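Side-chain contacts in D-xylonate dehydratase (Caulobacter crescentus, PDB 5OYN), which catalyses the magnesium- and [2Fe-2S]-dependent dehydration of D-xylonate, and, with similar efficiency, of D-gluconate, to the corresponding 2-keto-3-deoxy sugar acid: residues Ile318-Met321 / Gly325-Leu328; Val341-Leu346 / Gly369-Asp374. One frame throughout, in Å; residues are numbered along the deposited sequence.

Interaction 1 (Ile318-Met321 / Gly325-Leu328); sequences IVNM and GKYL
Asn320 meets Tyr327 first through the backbone: Tyr327 N donates to Asn320 O over 2.8 Å, a nearly straight bond (165° at the hydrogen) whose donor is tilted modestly from the carbonyl plane. One residue back, Lys326 N leans weakly on the same oxygen and, also weakly, on the side-chain OD1 of Asn320 at 3.1 Å. With CG anti to the backbone N (chi1 -166°), the Asn320 amide swings toward Lys326 N while ND2 stands 3.6 Å from Tyr327 CE2, the amide plane almost perpendicular to the phenol ring. Asparagine suits the place because its other end is also used, ND2 donating to Glu376 O. Asn320 centres an inverse gamma turn, and just beyond it the chain folds back on itself: Met321 and Tyr327 form a single beta bridge, and Gly325 N reaches Met321 O at 2.8 Å from above the carbonyl plane. Glycine fits here, since a CB on Gly325 would probably crowd Asn320 OD1 and Met321 N. Met321 CG lies 3.3 Å from Tyr327 O, and its thioether chain continues to Met213 and to Phe332 of helix 329-335. The side chain of Met321 is about 8 Å from that of Cys210, a [2Fe-2S] ligand. Farther out, Lys326 CD lies over one face of the Tyr327 ring, toward its rim, and the ring also makes a cation-pi contact with Arg331. Leu328 occupies the N-cap position of helix 329-335.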
ATOM      1  N   ILE A 318       4.527  16.587 -37.860  1.00 59.55           N
ATOM      2  CA  ILE A 318       4.697  15.195 -38.265  1.00 62.88           C
ATOM      3  C   ILE A 318       3.981  14.181 -37.381  1.00 56.65           C
ATOM      4  O   ILE A 318       3.888  13.015 -37.785  1.00 58.80           O
ATOM      5  CB  ILE A 318       6.185  14.812 -38.404  1.00 62.08           C
ATOM      6  CG1 ILE A 318       6.983  15.245 -37.183  1.00 59.92           C
ATOM      7  CG2 ILE A 318       6.760  15.406 -39.682  1.00 59.32           C
ATOM      8  CD1 ILE A 318       8.370  14.628 -37.166  1.00 63.80           C
ATOM      9  N   VAL A 319       3.437  14.547 -36.219  1.00 53.16           N
ATOM     10  CA  VAL A 319       2.728  13.572 -35.391  1.00 57.84           C
ATOM     11  C   VAL A 319       1.229  13.761 -35.573  1.00 52.53           C
ATOM     12  O   VAL A 319       0.709  14.876 -35.461  1.00 54.22           O
ATOM     13  CB  VAL A 319       3.139  13.646 -33.906  1.00 59.69           C
ATOM     14  CG1 VAL A 319       4.642  13.782 -33.773  1.00 55.73           C
ATOM     15  CG2 VAL A 319       2.410  14.749 -33.155  1.00 64.52           C
ATOM     16  N   ASN A 320       0.538  12.659 -35.865  1.00 52.54           N
ATOM     17  CA  ASN A 320      -0.865  12.690 -36.271  1.00 50.84           C
ATOM     18  C   ASN A 320      -1.764  12.494 -35.048  1.00 50.42           C
ATOM     19  O   ASN A 320      -2.496  11.521 -34.917  1.00 45.23           O
ATOM     20  CB  ASN A 320      -1.123  11.634 -37.334  1.00 50.30           C
ATOM     21  CG  ASN A 320      -2.452  11.832 -38.019  1.00 55.07           C
ATOM     22  OD1 ASN A 320      -3.138  12.834 -37.780  1.00 55.14           O
ATOM     23  ND2 ASN A 320      -2.840  10.871 -38.860  1.00 48.25           N
ATOM     24  N   MET A 321      -1.729  13.491 -34.170  1.00 50.19           N
ATOM     25  CA  MET A 321      -2.320  13.414 -32.847  1.00 48.77           C
ATOM     26  C   MET A 321      -3.200  14.630 -32.576  1.00 54.10           C
ATOM     27  O   MET A 321      -2.779  15.770 -32.807  1.00 55.70           O
ATOM     28  CB  MET A 321      -1.208  13.328 -31.797  1.00 52.60           C
ATOM     29  CG  MET A 321      -1.500  12.431 -30.624  1.00 49.79           C
ATOM     30  SD  MET A 321      -0.058  12.285 -29.562  1.00 54.54           S
ATOM     31  CE  MET A 321      -0.820  12.598 -27.957  1.00 47.38           C
ATOM     32  N   GLY A 325      -4.190  16.701 -35.047  1.00 55.53           N
ATOM     33  CA  GLY A 325      -4.433  15.584 -35.942  1.00 51.76           C
ATOM     34  C   GLY A 325      -5.503  14.652 -35.401  1.00 55.03           C
ATOM     35  O   GLY A 325      -6.497  15.080 -34.801  1.00 54.07           O
ATOM     36  N   LYS A 326      -5.262  13.353 -35.588  1.00 51.10           N
ATOM     37  CA  LYS A 326      -6.284  12.313 -35.508  1.00 52.09           C
ATOM     38  C   LYS A 326      -6.190  11.397 -34.290  1.00 53.14           C
ATOM     39  O   LYS A 326      -7.198  11.179 -33.613  1.00 55.78           O
ATOM     40  CB  LYS A 326      -6.212  11.478 -36.788  1.00 49.91           C
ATOM     41  CG  LYS A 326      -7.154  10.318 -36.844  1.00 54.49           C
ATOM     42  CD  LYS A 326      -6.895   9.517 -38.106  1.00 56.11           C
ATOM     43  CE  LYS A 326      -8.057   8.600 -38.432  1.00 49.07           C
ATOM     44  NZ  LYS A 326      -7.564   7.208 -38.476  1.00 59.61           N
ATOM     45  N   TYR A 327      -5.022  10.833 -33.988  1.00 49.69           N
ATOM     46  CA  TYR A 327      -4.924   9.770 -32.992  1.00 49.12           C
ATOM     47  C   TYR A 327      -4.597  10.321 -31.601  1.00 48.02           C
ATOM     48  O   TYR A 327      -4.614  11.527 -31.357  1.00 56.95           O
ATOM     49  CB  TYR A 327      -3.900   8.730 -33.436  1.00 43.45           C
ATOM     50  CG  TYR A 327      -4.264   8.105 -34.761  1.00 55.35           C
ATOM     51  CD1 TYR A 327      -5.269   7.150 -34.853  1.00 50.09           C
ATOM     52  CD2 TYR A 327      -3.618   8.492 -35.936  1.00 54.97           C
ATOM     53  CE1 TYR A 327      -5.611   6.580 -36.081  1.00 52.98           C
ATOM     54  CE2 TYR A 327      -3.952   7.926 -37.165  1.00 52.71           C
ATOM     55  CZ  TYR A 327      -4.947   6.975 -37.229  1.00 57.09           C
ATOM     56  OH  TYR A 327      -5.276   6.421 -38.446  1.00 68.97           O
ATOM     57  N   LEU A 328      -4.323   9.421 -30.660  1.00 53.97           N
ATOM     58  CA  LEU A 328      -4.083   9.787 -29.273  1.00 46.79           C
ATOM     59  C   LEU A 328      -2.794   9.138 -28.783  1.00 46.01           C
ATOM     60  O   LEU A 328      -2.068   8.525 -29.573  1.00 44.95           O
ATOM     61  CB  LEU A 328      -5.268   9.376 -28.408  1.00 47.98           C
ATOM     62  CG  LEU A 328      -6.646   9.938 -28.779  1.00 51.83           C
ATOM     63  CD1 LEU A 328      -7.687   9.483 -27.775  1.00 55.22           C
ATOM     64  CD2 LEU A 328      -6.636  11.433 -28.832  1.00 48.30           C
TER

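Interaction 2 (Val341-Leu346 / Gly369-Asp374); sequences VLWELL and GRETSD
Trp343, on helix 337-347, faces the irregular chain 369-374, which passes closest at Arg370, 6.0 Å between Trp343 CA and Arg370 CA. The indole extends from the helix with CG anti to the backbone N (chi1 -179°), which lays one face along the Arg370-Glu371 peptide and the start of the Glu371 side chain. Glu371 CG sits over the six-membered ring, 3.6 Å from its centroid and 23° off the normal, a CH-pi contact. Farther along, the carboxylate lies nearly parallel to the indole, the planes 7° apart, with Glu371 CD 3.6 Å from Trp343 CH2. A glutamate works here because its methylenes pack on the ring while OE2 forms a salt bridge with Arg375. That arginine also pairs with Glu344 OE1, and so is likely to offset the repulsion between two carboxylates whose Glu344 OE1 and Glu371 OE2 are 5.6 Å apart. Two waters join the segments: one accepts from Trp343 NE1 at 3.1 Å and weakly from Gly369 N, the other donates to Glu344 OE1 and accepts from Thr372 N at 3.2 Å. Gly369 has a positive phi, where a side chain would press on the preceding carbonyl. Putting an alanine in place of Trp343 would probably leave the Glu371 methylenes without their aromatic partner and the Gly369 water without its indole donor. Between 341-346 and 369-374 the contact thus rests on dispersion against one broad face and on water bridges, while direct polar bonds to the helix come from Arg375 and Tyr381 farther along.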
ATOM      1  N   VAL A 341      10.118  11.035 -33.302  1.00 50.36           N
ATOM      2  CA  VAL A 341       9.999  12.397 -33.799  1.00 53.86           C
ATOM      3  C   VAL A 341      11.371  13.052 -33.846  1.00 58.51           C
ATOM      4  O   VAL A 341      11.750  13.675 -34.847  1.00 55.53           O
ATOM      5  CB  VAL A 341       9.010  13.193 -32.926  1.00 54.01           C
ATOM      6  CG1 VAL A 341       8.738  14.553 -33.533  1.00 54.71           C
ATOM      7  CG2 VAL A 341       7.700  12.408 -32.743  1.00 50.00           C
ATOM      8  N   LEU A 342      12.147  12.888 -32.771  1.00 55.19           N
ATOM      9  CA  LEU A 342      13.498  13.435 -32.723  1.00 55.54           C
ATOM     10  C   LEU A 342      14.369  12.864 -33.837  1.00 57.29           C
ATOM     11  O   LEU A 342      15.230  13.563 -34.381  1.00 56.42           O
ATOM     12  CB  LEU A 342      14.121  13.160 -31.351  1.00 51.82           C
ATOM     13  CG  LEU A 342      13.516  14.022 -30.240  1.00 52.94           C
ATOM     14  CD1 LEU A 342      14.040  13.613 -28.892  1.00 52.97           C
ATOM     15  CD2 LEU A 342      13.742  15.526 -30.482  1.00 47.59           C
ATOM     16  N   TRP A 343      14.168  11.592 -34.182  1.00 56.70           N
ATOM     17  CA  TRP A 343      14.958  10.982 -35.244  1.00 55.34           C
ATOM     18  C   TRP A 343      14.716  11.695 -36.563  1.00 59.12           C
ATOM     19  O   TRP A 343      15.661  12.096 -37.252  1.00 58.16           O
ATOM     20  CB  TRP A 343      14.603   9.505 -35.352  1.00 52.55           C
ATOM     21  CG  TRP A 343      15.359   8.723 -36.387  1.00 58.55           C
ATOM     22  CD1 TRP A 343      16.484   7.965 -36.189  1.00 56.99           C
ATOM     23  CD2 TRP A 343      15.012   8.570 -37.769  1.00 60.15           C
ATOM     24  NE1 TRP A 343      16.862   7.363 -37.368  1.00 57.37           N
ATOM     25  CE2 TRP A 343      15.976   7.722 -38.352  1.00 59.84           C
ATOM     26  CE3 TRP A 343      13.990   9.080 -38.573  1.00 60.16           C
ATOM     27  CZ2 TRP A 343      15.944   7.374 -39.702  1.00 54.03           C
ATOM     28  CZ3 TRP A 343      13.964   8.735 -39.910  1.00 58.08           C
ATOM     29  CH2 TRP A 343      14.932   7.887 -40.459  1.00 51.52           C
ATOM     30  N   GLU A 344      13.439  11.848 -36.920  1.00 62.35           N
ATOM     31  CA  GLU A 344      13.030  12.622 -38.085  1.00 58.47           C
ATOM     32  C   GLU A 344      13.778  13.949 -38.141  1.00 58.49           C
ATOM     33  O   GLU A 344      14.403  14.280 -39.152  1.00 60.94           O
ATOM     34  CB  GLU A 344      11.512  12.834 -38.023  1.00 54.52           C
ATOM     35  CG  GLU A 344      10.771  12.845 -39.339  1.00 60.42           C
ATOM     36  CD  GLU A 344      10.899  11.559 -40.149  1.00 63.25           C
ATOM     37  OE1 GLU A 344      10.843  10.457 -39.572  1.00 58.01           O
ATOM     38  OE2 GLU A 344      11.046  11.659 -41.389  1.00 68.55           O
ATOM     39  N   LEU A 345      13.766  14.696 -37.036  1.00 57.09           N
ATOM     40  CA  LEU A 345      14.438  15.992 -37.007  1.00 59.97           C
ATOM     41  C   LEU A 345      15.945  15.837 -37.186  1.00 64.72           C
ATOM     42  O   LEU A 345      16.558  16.522 -38.019  1.00 64.99           O
ATOM     43  CB  LEU A 345      14.119  16.718 -35.700  1.00 53.48           C
ATOM     44  CG  LEU A 345      12.724  17.340 -35.646  1.00 56.81           C
ATOM     45  CD1 LEU A 345      12.325  17.637 -34.216  1.00 49.03           C
ATOM     46  CD2 LEU A 345      12.631  18.602 -36.522  1.00 50.93           C
ATOM     47  N   LEU A 346      16.555  14.935 -36.414  1.00 58.21           N
ATOM     48  CA  LEU A 346      17.999  14.729 -36.489  1.00 61.18           C
ATOM     49  C   LEU A 346      18.456  14.479 -37.925  1.00 65.56           C
ATOM     50  O   LEU A 346      19.517  14.962 -38.340  1.00 65.24           O
ATOM     51  CB  LEU A 346      18.394  13.563 -35.583  1.00 57.36           C
ATOM     52  CG  LEU A 346      19.856  13.150 -35.586  1.00 55.43           C
ATOM     53  CD1 LEU A 346      20.602  14.005 -34.588  1.00 56.00           C
ATOM     54  CD2 LEU A 346      20.004  11.673 -35.258  1.00 54.43           C
ATOM     55  N   GLY A 369      18.331   4.075 -34.658  1.00 61.42           N
ATOM     56  CA  GLY A 369      17.349   3.019 -34.705  1.00 53.60           C
ATOM     57  C   GLY A 369      15.930   3.475 -34.476  1.00 54.82           C
ATOM     58  O   GLY A 369      15.004   2.683 -34.679  1.00 62.04           O
ATOM     59  N   ARG A 370      15.724   4.737 -34.109  1.00 54.67           N
ATOM     60  CA  ARG A 370      14.419   5.213 -33.673  1.00 57.12           C
ATOM     61  C   ARG A 370      13.516   5.673 -34.813  1.00 55.53           C
ATOM     62  O   ARG A 370      12.571   6.429 -34.564  1.00 56.06           O
ATOM     63  CB  ARG A 370      14.582   6.358 -32.668  1.00 60.34           C
ATOM     64  CG  ARG A 370      15.144   5.941 -31.302  1.00 59.09           C
ATOM     65  CD  ARG A 370      14.755   4.537 -30.921  1.00 50.89           C
ATOM     66  NE  ARG A 370      15.280   4.203 -29.601  1.00 65.20           N
ATOM     67  CZ  ARG A 370      14.531   3.928 -28.530  1.00 57.05           C
ATOM     68  NH1 ARG A 370      13.204   3.945 -28.612  1.00 53.45           N
ATOM     69  NH2 ARG A 370      15.115   3.652 -27.374  1.00 47.55           N
ATOM     70  N   GLU A 371      13.763   5.259 -36.051  1.00 59.48           N
ATOM     71  CA  GLU A 371      12.797   5.614 -37.084  1.00 62.13           C
ATOM     72  C   GLU A 371      11.445   4.998 -36.744  1.00 57.23           C
ATOM     73  O   GLU A 371      11.362   3.859 -36.271  1.00 60.59           O
ATOM     74  CB  GLU A 371      13.246   5.162 -38.479  1.00 56.64           C
ATOM     75  CG  GLU A 371      12.386   5.804 -39.585  1.00 56.76           C
ATOM     76  CD  GLU A 371      12.595   5.212 -40.981  1.00 63.11           C
ATOM     77  OE1 GLU A 371      13.633   4.532 -41.217  1.00 58.64           O
ATOM     78  OE2 GLU A 371      11.697   5.429 -41.842  1.00 59.60           O
ATOM     79  N   THR A 372      10.385   5.764 -36.973  1.00 54.02           N
ATOM     80  CA  THR A 372       9.049   5.324 -36.606  1.00 53.86           C
ATOM     81  C   THR A 372       8.672   4.035 -37.313  1.00 53.56           C
ATOM     82  O   THR A 372       9.262   3.641 -38.325  1.00 58.19           O
ATOM     83  CB  THR A 372       8.007   6.374 -36.958  1.00 54.24           C
ATOM     84  OG1 THR A 372       6.707   5.785 -36.836  1.00 56.15           O
ATOM     85  CG2 THR A 372       8.213   6.829 -38.386  1.00 52.37           C
ATOM     86  N   SER A 373       7.644   3.393 -36.772  1.00 57.79           N
ATOM     87  CA  SER A 373       7.104   2.152 -37.301  1.00 54.02           C
ATOM     88  C   SER A 373       5.688   2.312 -37.821  1.00 56.54           C
ATOM     89  O   SER A 373       5.139   1.356 -38.378  1.00 61.74           O
ATOM     90  CB  SER A 373       7.126   1.064 -36.225  1.00 51.26           C
ATOM     91  OG  SER A 373       6.821   1.601 -34.940  1.00 61.04           O
ATOM     92  N   ASP A 374       5.079   3.487 -37.658  1.00 57.25           N
ATOM     93  CA  ASP A 374       3.708   3.733 -38.107  1.00 59.73           C
ATOM     94  C   ASP A 374       3.677   5.057 -38.866  1.00 57.70           C
ATOM     95  O   ASP A 374       3.520   6.129 -38.272  1.00 58.67           O
ATOM     96  CB  ASP A 374       2.751   3.737 -36.929  1.00 58.29           C
ATOM     97  CG  ASP A 374       1.328   3.425 -37.333  1.00 66.21           C
ATOM     98  OD1 ASP A 374       0.980   3.676 -38.510  1.00 64.73           O
ATOM     99  OD2 ASP A 374       0.557   2.921 -36.473  1.00 71.76           O
TER
HETATM  100  O   HOH W   1      19.252   5.339 -37.674  1.00 47.11           O
HETATM  101  O   HOH W   2      10.505   8.938 -37.067  1.00 54.42           O

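Overall arrangement
Interactions 1 and 2 follow one another along the chain, their centres 15 Å apart, and meet at helix 337-347: Val319 CG1 touches Val341 CG2 at 3.5 Å, and Ile318 CD1 packs on Val341 and Glu344. Interaction 1 is partly buried and held mainly by direct backbone hydrogen bonds within one loop, with the Met321 side chain about 11 Å from the iron-sulfur cluster. Interaction 2 lies at the surface, away from the annotated sites, and relies on an aromatic face, water bridges and neighbouring charges to join a helix to the loop that follows helix 363-367. Arg331 links their surroundings, making a cation-pi contact with Tyr327 and pairing with Asp374, which also hydrogen-bonds Asn170 of a second subunit.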